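Local coordinates for putative pyridoxal phosphate-dependent transferase (Clostridium difficile, PDB 4DQ6), which belongs to the class I and II aminotransferase family of pyridoxal phosphate-dependent enzymes and binds pyridoxal-5'-phosphate, at residues L327-F332 / S365-I370; I119-Y124 / F360-S365; W92-P97 / K256-L261; N229-M234 / S248-P253. All coordinates share one frame; numbering follows the deposited sequence.

Contact 1: residues L327-F332 / S365-I370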
# COMPACT_ATOMS: atom_id res chain seq x y z
N LEU A 327 -15.94 -13.41 -15.39
CA LEU A 327 -17.14 -12.73 -14.95
C LEU A 327 -18.20 -12.89 -16.03
O LEU A 327 -17.92 -12.61 -17.20
CB LEU A 327 -16.83 -11.24 -14.67
CG LEU A 327 -15.73 -11.02 -13.61
CD1 LEU A 327 -15.26 -9.54 -13.64
CD2 LEU A 327 -16.12 -11.44 -12.20
N LEU A 328 -19.39 -13.29 -15.64
CA LEU A 328 -20.48 -13.56 -16.54
C LEU A 328 -21.52 -12.43 -16.41
O LEU A 328 -21.86 -12.02 -15.30
CB LEU A 328 -21.16 -14.90 -16.16
CG LEU A 328 -22.05 -15.54 -17.23
CD1 LEU A 328 -21.26 -16.04 -18.44
CD2 LEU A 328 -22.82 -16.72 -16.57
N TRP A 329 -21.99 -11.91 -17.54
CA TRP A 329 -22.87 -10.76 -17.60
C TRP A 329 -24.20 -11.21 -18.10
O TRP A 329 -24.34 -11.56 -19.29
CB TRP A 329 -22.23 -9.75 -18.52
CG TRP A 329 -22.87 -8.37 -18.69
CD1 TRP A 329 -23.28 -7.73 -19.89
CD2 TRP A 329 -23.06 -7.37 -17.66
NE1 TRP A 329 -23.69 -6.54 -19.60
CE2 TRP A 329 -23.59 -6.22 -18.31
CE3 TRP A 329 -22.90 -7.34 -16.28
CZ2 TRP A 329 -23.92 -5.06 -17.62
CZ3 TRP A 329 -23.17 -6.19 -15.58
CH2 TRP A 329 -23.72 -5.06 -16.25
N VAL A 330 -25.19 -11.27 -17.19
CA VAL A 330 -26.45 -11.93 -17.49
C VAL A 330 -27.61 -10.92 -17.43
O VAL A 330 -27.73 -10.18 -16.48
CB VAL A 330 -26.73 -13.06 -16.47
CG1 VAL A 330 -28.06 -13.75 -16.75
CG2 VAL A 330 -25.59 -14.07 -16.43
N ASP A 331 -28.39 -10.87 -18.51
CA ASP A 331 -29.51 -9.98 -18.63
C ASP A 331 -30.78 -10.65 -18.07
O ASP A 331 -31.21 -11.68 -18.57
CB ASP A 331 -29.67 -9.68 -20.11
CG ASP A 331 -30.81 -8.74 -20.41
OD1 ASP A 331 -31.41 -8.16 -19.49
OD2 ASP A 331 -31.10 -8.61 -21.62
N PHE A 332 -31.32 -10.03 -17.03
CA PHE A 332 -32.56 -10.44 -16.36
C PHE A 332 -33.77 -9.60 -16.74
O PHE A 332 -34.83 -9.73 -16.15
CB PHE A 332 -32.40 -10.32 -14.85
CG PHE A 332 -31.50 -11.33 -14.22
CD1 PHE A 332 -30.15 -11.33 -14.41
CD2 PHE A 332 -32.04 -12.27 -13.32
CE1 PHE A 332 -29.35 -12.27 -13.79
CE2 PHE A 332 -31.27 -13.20 -12.69
CZ PHE A 332 -29.88 -13.19 -12.91
N SER A 365 -28.48 -1.46 -16.32
CA SER A 365 -29.81 -1.77 -15.80
C SER A 365 -30.31 -3.12 -16.34
O SER A 365 -30.18 -3.40 -17.51
CB SER A 365 -30.81 -0.68 -16.16
OG SER A 365 -32.01 -0.96 -15.48
N GLY A 366 -30.86 -3.95 -15.46
CA GLY A 366 -31.42 -5.21 -15.87
C GLY A 366 -30.40 -6.35 -15.86
O GLY A 366 -30.81 -7.51 -15.97
N TYR A 367 -29.11 -6.06 -15.70
CA TYR A 367 -28.07 -7.08 -15.69
C TYR A 367 -27.62 -7.40 -14.27
O TYR A 367 -27.82 -6.61 -13.37
CB TYR A 367 -26.85 -6.56 -16.47
CG TYR A 367 -26.98 -6.73 -17.95
CD1 TYR A 367 -27.56 -5.74 -18.72
CD2 TYR A 367 -26.47 -7.85 -18.60
CE1 TYR A 367 -27.68 -5.90 -20.09
CE2 TYR A 367 -26.59 -8.00 -19.98
CZ TYR A 367 -27.16 -7.02 -20.69
OH TYR A 367 -27.19 -7.21 -22.08
N GLN A 368 -26.99 -8.56 -14.12
CA GLN A 368 -26.21 -8.92 -12.95
C GLN A 368 -24.93 -9.57 -13.42
O GLN A 368 -24.92 -10.29 -14.42
CB GLN A 368 -26.94 -9.96 -12.06
CG GLN A 368 -28.31 -9.51 -11.62
CD GLN A 368 -28.29 -8.57 -10.42
OE1 GLN A 368 -27.48 -8.79 -9.50
NE2 GLN A 368 -29.24 -7.61 -10.36
N ARG A 369 -23.86 -9.32 -12.69
CA ARG A 369 -22.56 -9.95 -12.89
C ARG A 369 -22.25 -11.07 -11.89
O ARG A 369 -22.38 -10.90 -10.68
CB ARG A 369 -21.46 -8.89 -12.86
CG ARG A 369 -20.18 -9.29 -13.53
CD ARG A 369 -19.00 -8.43 -13.11
NE ARG A 369 -18.61 -8.61 -11.70
CZ ARG A 369 -17.68 -7.90 -11.10
NH1 ARG A 369 -17.05 -6.90 -11.76
NH2 ARG A 369 -17.36 -8.16 -9.85
N ILE A 370 -21.86 -12.20 -12.48
CA ILE A 370 -21.65 -13.44 -11.75
C ILE A 370 -20.18 -13.89 -11.88
O ILE A 370 -19.66 -14.04 -12.98
CB ILE A 370 -22.56 -14.56 -12.21
CG1 ILE A 370 -24.02 -14.09 -12.35
CG2 ILE A 370 -22.49 -15.71 -11.22
CD1 ILE A 370 -25.00 -15.09 -12.90
O HOH W 1 -31.10 -5.26 -19.56

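Contact 2: residues I119-Y124 / F360-S365. With PLP (pyridoxal-5'-phosphate), chain C.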
# COMPACT_ATOMS: atom_id res chain seq x y z
N ILE A 119 -14.82 7.73 -20.23
CA ILE A 119 -14.88 6.24 -19.99
C ILE A 119 -16.00 5.63 -20.82
O ILE A 119 -16.83 6.38 -21.41
CB ILE A 119 -15.06 5.85 -18.51
CG1 ILE A 119 -16.45 6.19 -18.00
CG2 ILE A 119 -13.93 6.41 -17.61
CD1 ILE A 119 -16.73 5.70 -16.57
N GLN A 120 -16.06 4.30 -20.99
CA GLN A 120 -17.16 3.61 -21.67
C GLN A 120 -17.93 2.72 -20.71
O GLN A 120 -17.36 1.76 -20.14
CB GLN A 120 -16.62 2.74 -22.80
CG GLN A 120 -15.73 3.44 -23.80
CD GLN A 120 -15.04 2.52 -24.77
OE1 GLN A 120 -14.22 1.68 -24.38
NE2 GLN A 120 -15.35 2.65 -26.05
N GLU A 121 -19.18 3.00 -20.49
CA GLU A 121 -20.05 2.22 -19.60
C GLU A 121 -20.94 1.26 -20.39
O GLU A 121 -21.26 1.50 -21.54
CB GLU A 121 -20.90 3.18 -18.77
CG GLU A 121 -20.01 3.82 -17.69
CD GLU A 121 -20.74 4.58 -16.61
OE1 GLU A 121 -21.89 4.94 -16.84
OE2 GLU A 121 -20.14 4.82 -15.51
N PRO A 122 -21.37 0.15 -19.78
CA PRO A 122 -21.14 -0.19 -18.37
C PRO A 122 -19.71 -0.63 -18.15
O PRO A 122 -19.16 -1.39 -18.97
CB PRO A 122 -22.14 -1.30 -18.14
CG PRO A 122 -22.31 -1.96 -19.49
CD PRO A 122 -22.19 -0.82 -20.51
N VAL A 123 -19.09 -0.23 -17.04
CA VAL A 123 -17.72 -0.58 -16.76
C VAL A 123 -17.53 -0.59 -15.24
O VAL A 123 -18.26 0.06 -14.51
CB VAL A 123 -16.70 0.33 -17.49
CG1 VAL A 123 -16.70 1.74 -16.86
CG2 VAL A 123 -15.27 -0.22 -17.48
N TYR A 124 -16.50 -1.32 -14.84
CA TYR A 124 -15.89 -1.38 -13.48
C TYR A 124 -16.11 -0.03 -12.79
O TYR A 124 -15.68 1.00 -13.31
CB TYR A 124 -14.42 -1.68 -13.64
CG TYR A 124 -13.69 -1.90 -12.34
CD1 TYR A 124 -14.12 -2.83 -11.43
CD2 TYR A 124 -12.53 -1.17 -12.06
CE1 TYR A 124 -13.46 -3.02 -10.25
CE2 TYR A 124 -11.84 -1.37 -10.85
CZ TYR A 124 -12.34 -2.30 -9.96
OH TYR A 124 -11.71 -2.57 -8.73
N PHE A 360 -22.53 -0.59 -12.54
CA PHE A 360 -21.57 -0.36 -13.64
C PHE A 360 -21.94 0.82 -14.54
O PHE A 360 -21.25 1.09 -15.49
CB PHE A 360 -21.40 -1.64 -14.43
CG PHE A 360 -20.92 -2.81 -13.60
CD1 PHE A 360 -19.57 -3.03 -13.33
CD2 PHE A 360 -21.82 -3.70 -13.09
CE1 PHE A 360 -19.13 -4.11 -12.54
CE2 PHE A 360 -21.43 -4.77 -12.28
CZ PHE A 360 -20.07 -5.00 -12.03
N GLY A 361 -23.01 1.55 -14.22
CA GLY A 361 -23.35 2.75 -14.96
C GLY A 361 -24.30 2.48 -16.11
O GLY A 361 -25.13 1.52 -16.06
N ILE A 362 -24.20 3.35 -17.11
CA ILE A 362 -25.15 3.34 -18.21
C ILE A 362 -25.07 2.01 -18.92
O ILE A 362 -23.99 1.56 -19.20
CB ILE A 362 -24.82 4.49 -19.16
CG1 ILE A 362 -25.14 5.81 -18.44
CG2 ILE A 362 -25.64 4.43 -20.45
CD1 ILE A 362 -24.50 7.02 -19.06
N GLY A 363 -26.22 1.39 -19.17
CA GLY A 363 -26.25 0.12 -19.85
C GLY A 363 -26.23 -1.05 -18.89
O GLY A 363 -26.36 -2.20 -19.35
N GLY A 364 -26.06 -0.82 -17.60
CA GLY A 364 -26.10 -1.93 -16.65
C GLY A 364 -27.48 -2.34 -16.17
O GLY A 364 -27.64 -3.42 -15.64
N SER A 365 -28.48 -1.46 -16.32
CA SER A 365 -29.81 -1.77 -15.80
C SER A 365 -30.31 -3.12 -16.34
O SER A 365 -30.18 -3.40 -17.51
CB SER A 365 -30.81 -0.68 -16.16
OG SER A 365 -32.01 -0.96 -15.48
N1 PLP C . -9.38 -2.78 -12.84
C2 PLP C . -10.39 -3.62 -13.24
C2A PLP C . -11.06 -3.55 -14.58
C3 PLP C . -10.87 -4.66 -12.36
O3 PLP C . -11.86 -5.46 -12.73
C4 PLP C . -10.26 -4.81 -11.05
C4A PLP C . -10.76 -5.84 -10.06
C5 PLP C . -9.19 -3.89 -10.71
C6 PLP C . -8.79 -2.89 -11.63
C5A PLP C . -8.53 -4.05 -9.37
O4P PLP C . -8.00 -2.80 -9.08
P PLP C . -6.98 -2.74 -7.82
O1P PLP C . -5.71 -3.29 -8.35
O2P PLP C . -7.02 -1.19 -7.52
O3P PLP C . -7.64 -3.70 -6.79

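Contact 3: residues W92-P97 / K256-L261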
# COMPACT_ATOMS: atom_id res chain seq x y z
N TRP A 92 10.59 1.20 -17.92
CA TRP A 92 9.27 1.77 -18.03
C TRP A 92 8.35 1.46 -16.89
O TRP A 92 7.22 2.04 -16.83
CB TRP A 92 8.61 1.31 -19.28
CG TRP A 92 9.32 1.64 -20.57
CD1 TRP A 92 10.37 2.51 -20.74
CD2 TRP A 92 8.98 1.14 -21.89
NE1 TRP A 92 10.72 2.59 -22.07
CE2 TRP A 92 9.92 1.79 -22.82
CE3 TRP A 92 8.00 0.30 -22.40
CZ2 TRP A 92 9.88 1.52 -24.21
CZ3 TRP A 92 7.97 0.06 -23.79
CH2 TRP A 92 8.89 0.65 -24.66
N LEU A 93 8.74 0.58 -15.94
CA LEU A 93 7.82 0.06 -14.96
C LEU A 93 7.84 0.83 -13.67
O LEU A 93 8.90 1.06 -13.12
CB LEU A 93 8.16 -1.41 -14.66
CG LEU A 93 7.88 -2.41 -15.76
CD1 LEU A 93 8.59 -3.76 -15.59
CD2 LEU A 93 6.38 -2.56 -15.93
N ILE A 94 6.63 1.17 -13.18
CA ILE A 94 6.44 1.71 -11.84
C ILE A 94 5.54 0.77 -11.01
O ILE A 94 4.49 0.33 -11.49
CB ILE A 94 5.84 3.14 -11.85
CG1 ILE A 94 6.89 4.02 -12.49
CG2 ILE A 94 5.45 3.61 -10.44
CD1 ILE A 94 6.44 5.47 -12.53
N TYR A 95 5.99 0.46 -9.78
CA TYR A 95 5.19 -0.31 -8.81
C TYR A 95 4.00 0.52 -8.33
O TYR A 95 4.16 1.70 -8.00
CB TYR A 95 6.05 -0.61 -7.58
CG TYR A 95 5.26 -1.03 -6.37
CD1 TYR A 95 4.72 -2.35 -6.26
CD2 TYR A 95 4.99 -0.15 -5.34
CE1 TYR A 95 3.93 -2.71 -5.19
CE2 TYR A 95 4.17 -0.52 -4.27
CZ TYR A 95 3.66 -1.78 -4.19
OH TYR A 95 2.87 -2.14 -3.09
N SER A 96 2.85 -0.11 -8.14
CA SER A 96 1.72 0.48 -7.44
C SER A 96 1.06 -0.61 -6.60
O SER A 96 1.00 -1.77 -7.07
CB SER A 96 0.76 1.08 -8.43
OG SER A 96 -0.38 1.65 -7.78
N PRO A 97 0.52 -0.25 -5.43
CA PRO A 97 -0.20 -1.32 -4.67
C PRO A 97 -1.45 -1.79 -5.39
O PRO A 97 -2.02 -2.82 -5.06
CB PRO A 97 -0.49 -0.68 -3.33
CG PRO A 97 -0.38 0.74 -3.58
CD PRO A 97 0.63 0.98 -4.65
N LYS A 256 8.59 11.38 -19.62
CA LYS A 256 7.94 12.50 -18.90
C LYS A 256 6.74 12.08 -18.08
O LYS A 256 6.54 12.58 -16.99
CB LYS A 256 7.48 13.59 -19.85
CG LYS A 256 8.61 14.23 -20.60
CD LYS A 256 8.06 15.28 -21.55
CE LYS A 256 7.46 16.48 -20.82
NZ LYS A 256 7.52 17.71 -21.68
N ASP A 257 5.98 11.13 -18.62
CA ASP A 257 4.93 10.43 -17.85
C ASP A 257 5.49 9.62 -16.70
O ASP A 257 4.94 9.64 -15.57
CB ASP A 257 4.12 9.48 -18.73
CG ASP A 257 3.32 10.18 -19.80
OD1 ASP A 257 2.97 11.42 -19.71
OD2 ASP A 257 2.95 9.44 -20.74
N TYR A 258 6.58 8.88 -16.97
CA TYR A 258 7.20 8.12 -15.92
C TYR A 258 7.53 9.04 -14.75
O TYR A 258 7.27 8.74 -13.57
CB TYR A 258 8.43 7.38 -16.46
CG TYR A 258 9.12 6.55 -15.47
CD1 TYR A 258 9.94 7.14 -14.54
CD2 TYR A 258 8.98 5.16 -15.45
CE1 TYR A 258 10.60 6.40 -13.60
CE2 TYR A 258 9.62 4.43 -14.49
CZ TYR A 258 10.42 5.06 -13.58
OH TYR A 258 11.11 4.37 -12.59
N LYS A 259 8.17 10.16 -15.06
CA LYS A 259 8.63 11.04 -14.02
C LYS A 259 7.47 11.59 -13.22
O LYS A 259 7.56 11.71 -12.03
CB LYS A 259 9.43 12.22 -14.58
CG LYS A 259 9.81 13.22 -13.50
CD LYS A 259 10.73 14.32 -14.01
CE LYS A 259 11.63 14.81 -12.89
NZ LYS A 259 10.90 15.56 -11.85
N LEU A 260 6.39 11.93 -13.90
CA LEU A 260 5.26 12.50 -13.21
C LEU A 260 4.67 11.52 -12.21
O LEU A 260 4.34 11.88 -11.11
CB LEU A 260 4.16 12.84 -14.20
CG LEU A 260 4.16 14.17 -14.93
CD1 LEU A 260 2.89 14.15 -15.74
CD2 LEU A 260 4.18 15.34 -13.98
N LEU A 261 4.50 10.28 -12.65
CA LEU A 261 3.95 9.26 -11.76
C LEU A 261 4.91 8.90 -10.65
O LEU A 261 4.52 8.72 -9.52
CB LEU A 261 3.53 8.01 -12.53
CG LEU A 261 2.78 6.96 -11.69
CD1 LEU A 261 1.60 7.62 -11.00
CD2 LEU A 261 2.28 5.84 -12.58

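Contact 4: residues N229-M234 / S248-P253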
# COMPACT_ATOMS: atom_id res chain seq x y z
N ASN A 229 1.44 7.09 -26.76
CA ASN A 229 0.25 7.75 -26.30
C ASN A 229 -0.57 6.93 -25.29
O ASN A 229 -1.72 7.28 -25.04
CB ASN A 229 -0.64 8.06 -27.48
CG ASN A 229 -1.65 9.18 -27.19
OD1 ASN A 229 -1.35 10.14 -26.49
ND2 ASN A 229 -2.88 8.98 -27.62
N THR A 230 -0.02 5.82 -24.82
CA THR A 230 -0.76 4.86 -23.96
C THR A 230 0.06 4.56 -22.70
O THR A 230 1.24 4.24 -22.78
CB THR A 230 -1.02 3.57 -24.73
OG1 THR A 230 -1.66 3.90 -25.98
CG2 THR A 230 -1.92 2.59 -23.91
N ILE A 231 -0.57 4.67 -21.53
CA ILE A 231 -0.01 4.23 -20.26
C ILE A 231 -0.84 3.00 -19.86
O ILE A 231 -2.05 3.03 -20.00
CB ILE A 231 -0.18 5.35 -19.23
CG1 ILE A 231 0.69 6.55 -19.66
CG2 ILE A 231 0.18 4.90 -17.82
CD1 ILE A 231 0.44 7.86 -18.90
N THR A 232 -0.18 1.94 -19.44
CA THR A 232 -0.82 0.63 -19.21
C THR A 232 -0.69 0.13 -17.80
O THR A 232 0.41 0.16 -17.22
CB THR A 232 -0.20 -0.42 -20.13
OG1 THR A 232 -0.20 0.07 -21.50
CG2 THR A 232 -0.97 -1.70 -20.14
N CYS A 233 -1.80 -0.26 -17.19
CA CYS A 233 -1.81 -0.83 -15.85
C CYS A 233 -2.12 -2.32 -15.98
O CYS A 233 -3.05 -2.69 -16.67
CB CYS A 233 -2.86 -0.21 -14.97
SG CYS A 233 -2.64 1.54 -14.73
N MET A 234 -1.29 -3.15 -15.33
CA MET A 234 -1.43 -4.63 -15.27
C MET A 234 -1.07 -5.10 -13.89
O MET A 234 -0.54 -4.33 -13.10
CB MET A 234 -0.59 -5.33 -16.31
CG MET A 234 -1.09 -5.15 -17.78
SD MET A 234 0.17 -5.81 -18.91
CE MET A 234 -0.75 -5.96 -20.47
N SER A 248 0.85 -4.35 -8.29
CA SER A 248 0.48 -4.05 -9.65
C SER A 248 1.63 -3.21 -10.23
O SER A 248 2.59 -2.83 -9.54
CB SER A 248 -0.82 -3.33 -9.72
OG SER A 248 -0.67 -1.99 -9.31
N TYR A 249 1.56 -2.95 -11.52
CA TYR A 249 2.59 -2.16 -12.19
C TYR A 249 1.95 -1.31 -13.28
O TYR A 249 0.88 -1.64 -13.79
CB TYR A 249 3.75 -3.04 -12.71
CG TYR A 249 3.32 -4.18 -13.59
CD1 TYR A 249 3.00 -5.42 -13.01
CD2 TYR A 249 3.23 -4.07 -15.00
CE1 TYR A 249 2.64 -6.50 -13.76
CE2 TYR A 249 2.85 -5.19 -15.76
CZ TYR A 249 2.53 -6.38 -15.12
OH TYR A 249 2.16 -7.46 -15.90
N VAL A 250 2.65 -0.23 -13.62
CA VAL A 250 2.30 0.65 -14.68
C VAL A 250 3.44 0.66 -15.66
O VAL A 250 4.62 0.73 -15.28
CB VAL A 250 2.08 2.03 -14.06
CG1 VAL A 250 1.41 2.94 -15.09
CG2 VAL A 250 1.21 2.00 -12.82
N VAL A 251 3.08 0.72 -16.94
CA VAL A 251 4.07 0.71 -18.01
C VAL A 251 4.00 2.11 -18.64
O VAL A 251 2.96 2.46 -19.29
CB VAL A 251 3.82 -0.35 -19.10
CG1 VAL A 251 4.91 -0.25 -20.14
CG2 VAL A 251 3.73 -1.74 -18.46
N LEU A 252 5.08 2.89 -18.53
CA LEU A 252 5.08 4.27 -19.06
C LEU A 252 6.31 4.45 -20.00
O LEU A 252 7.41 4.77 -19.58
CB LEU A 252 5.07 5.26 -17.91
CG LEU A 252 4.11 5.07 -16.77
CD1 LEU A 252 4.80 4.38 -15.58
CD2 LEU A 252 3.52 6.41 -16.37
N PRO A 253 6.07 4.24 -21.30
CA PRO A 253 7.15 4.37 -22.30
C PRO A 253 7.64 5.80 -22.51
O PRO A 253 8.74 5.98 -23.02
CB PRO A 253 6.50 3.82 -23.58
CG PRO A 253 5.40 2.94 -23.10
CD PRO A 253 4.85 3.67 -21.90
O HOH W 2 2.12 1.55 -21.87

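Contact 1: residues L327-F332 / S365-I370
Trp-329 and Tyr-367 lie face to face on neighbouring antiparallel strands of the small four-stranded sheet near the C-terminal end of the chain. Strands 327-331 and 367-370 are paired through Leu-328 with Ile-370 and Val-330 with Gln-368, both hydrogen-bonded pairs. The two aromatic side chains sit on one face of the sheet with Asp-331 and Arg-369. Trp-329 has CG anti to its backbone N (chi1 -175°), which carries the indole across to Tyr-367, and the five-membered ring makes an offset stack with the Tyr-367 ring. The centroids are 3.8 Å apart and the planes differ by 7°. Tyr-367 CB sits over the six-membered indole ring, a CH-pi contact. The opposite tyrosine face takes Asp-331 CB in a second CH-pi contact. Tyr-151 bonds to the indole NE1, and Lys-145 bonds to Tyr-367 OH. Leu-327 CD1 lies over one face of the Arg-369 guanidinium, 3.7 Å from NH1. That guanidinium also bonds to Asn-175 of the cofactor pocket. On the other sheet face, Val-330 CG2 meets Ile-370 CD1 at 3.7 Å. Asp-331 OD1, hydrogen-bonded to Ser-333 OG, also takes a water that donates to Ser-365 O as well, 2.9 Å from each.

Contact 2: residues I119-Y124 / F360-S365
Glu-121 reaches across to the type II beta turn at Gly-361 to Gly-364. Its CB lies 3.5 Å from Ile-362 O. CG is anti to the carbonyl carbon (chi1 -74°), and the chain runs out extended past Phe-360 O, 3.7 Å from CG. CD then faces Gly-361 CA at 3.6 Å. At the tip, OE1 accepts a bond from Ile-362 N, 2.8 Å long and nearly straight at 166°. The N-H comes from above the carboxylate plane, 47° out of it. The other oxygen, OE2, is bonded to Asn-128 of helix 126-133. Gly-361 has a positive phi, and its CA packs directly on Glu-121 OE1 at 3.2 Å. Pro-122 follows a cis peptide bond, and its CB packs on Phe-360 CB at 3.8 Å. Val-123 N bonds to Phe-360 O at 3.0 Å, on a lone pair in the carbonyl plane. The edge of the Phe-360 ring points at the backbone of Val-123 and Tyr-124. Tyr-124 turns away from the turn and lays its ring over the pyridoxal-5'-phosphate ring, with CZ 3.4 Å from C4. A tyrosine lying over the cofactor ring is a familiar feature of the pyridoxal phosphate pocket in aminotransferase-fold enzymes.

Contact 3: residues W92-P97 / K256-L261
Strand 93-96 and the helical segment 256-261 run in nearly the same direction, with their axes 24° apart and 9.6 Å at closest approach. Trp-92 and Tyr-258 have the nearest CA atoms, 7.0 Å apart. The contact between the segments is one of packing, and it centres on Ile-94, whose CB points to the helix. CG1 of Ile-94 is anti to the carbonyl carbon, and the branch reaches over the Tyr-258 ring. Its CD1 stands above the middle of the ring, 3.9 Å from the centroid and 13° off the ring normal, a CH-pi contact. CG1 touches CE2 of the same ring at 3.4 Å. Tyr-258 leaves the helix with CG anti to its backbone N (chi1 -178°), and this swings the ring to the strand. The ring turns an edge to the strand backbone, where Trp-92 O lies near its plane, 3.8 Å from CD2. One helical turn on, Leu-261 comes in beside Ile-94, with its CB 3.9 Å from Ile-94 CD1. Leu-261 also packs on Val-250 of the neighbouring strand and on Leu-105 of helix 99-110. Ile-94 in turn touches Phe-265, further along helix 255-267. Helix 255-267 thus covers an end of the large seven-stranded sheet, at the strand that is outermost within the chain. Helices packed on such a mixed sheet form the alpha/beta large domain of aminotransferase-fold proteins.

Contact 4: residues N229-M234 / S248-P253
Tyr-249 takes chi1 54°, with CG between its own backbone N and carbonyl carbon, and this folds the ring over the end of strand 230-234. Met-234 has CG anti to the carbonyl carbon (chi1 -70°) and an extended chain beyond. As a result the root of Met-234 meets the outer part of the tyrosine ring, and the two side chains cross at a slant. Met-234 CB touches Tyr-249 CE2 at 3.5 Å. One face of the ring lies over Met-234 O, which is 3.7 Å from CD1. The sulfur stands obliquely beside the ring, 5.3 Å from the centroid, in a Met-aromatic contact. Tyr-249 OH bonds to Tyr-285 OH, and the ring also packs on helix 70-84. These residues belong to two adjacent antiparallel strands, 230-234 and 248-251, of the mixed sheet in the aminotransferase fold. Strand 230-234 continues on its far edge into parallel pairing with strand 199-203. Thr-232 with Val-251 and Met-234 with Tyr-249 are hydrogen-bonded pairs; Val-251 N to Thr-232 O is 2.7 Å. Cys-233 and Val-250 form the non-hydrogen-bonded pair between them. On their face, Ile-231 CG2 fits against Val-250 CG1 at 3.6 Å and Leu-252 CD2 at 3.9 Å, under helices 99-110 and 255-267. On the face of Thr-232, a water accepts from OG1 at 2.8 Å and donates to Thr-230 O and Val-251 O.

Overall arrangement
From the N terminus, segment 92-97 comes first and waits for segment 256-261 to close contact 3, 159 residues later. Within that span, segments 229-234 and 248-253 close the short loop of contact 4. Strands 93-96 and 248-251 are neighbours in the large sheet, so contacts 3 and 4 touch, with centres 8 Å apart. Segment 119-124 also opens inside the span of contact 3, but its partner 360-365 comes much later. Contact 2 therefore crosses contact 3 and encloses contact 4. It also crosses contact 1, with which it shares Ser-365. Contact 2 brings a loop of the large sheet to the small C-terminal sheet held by contact 1.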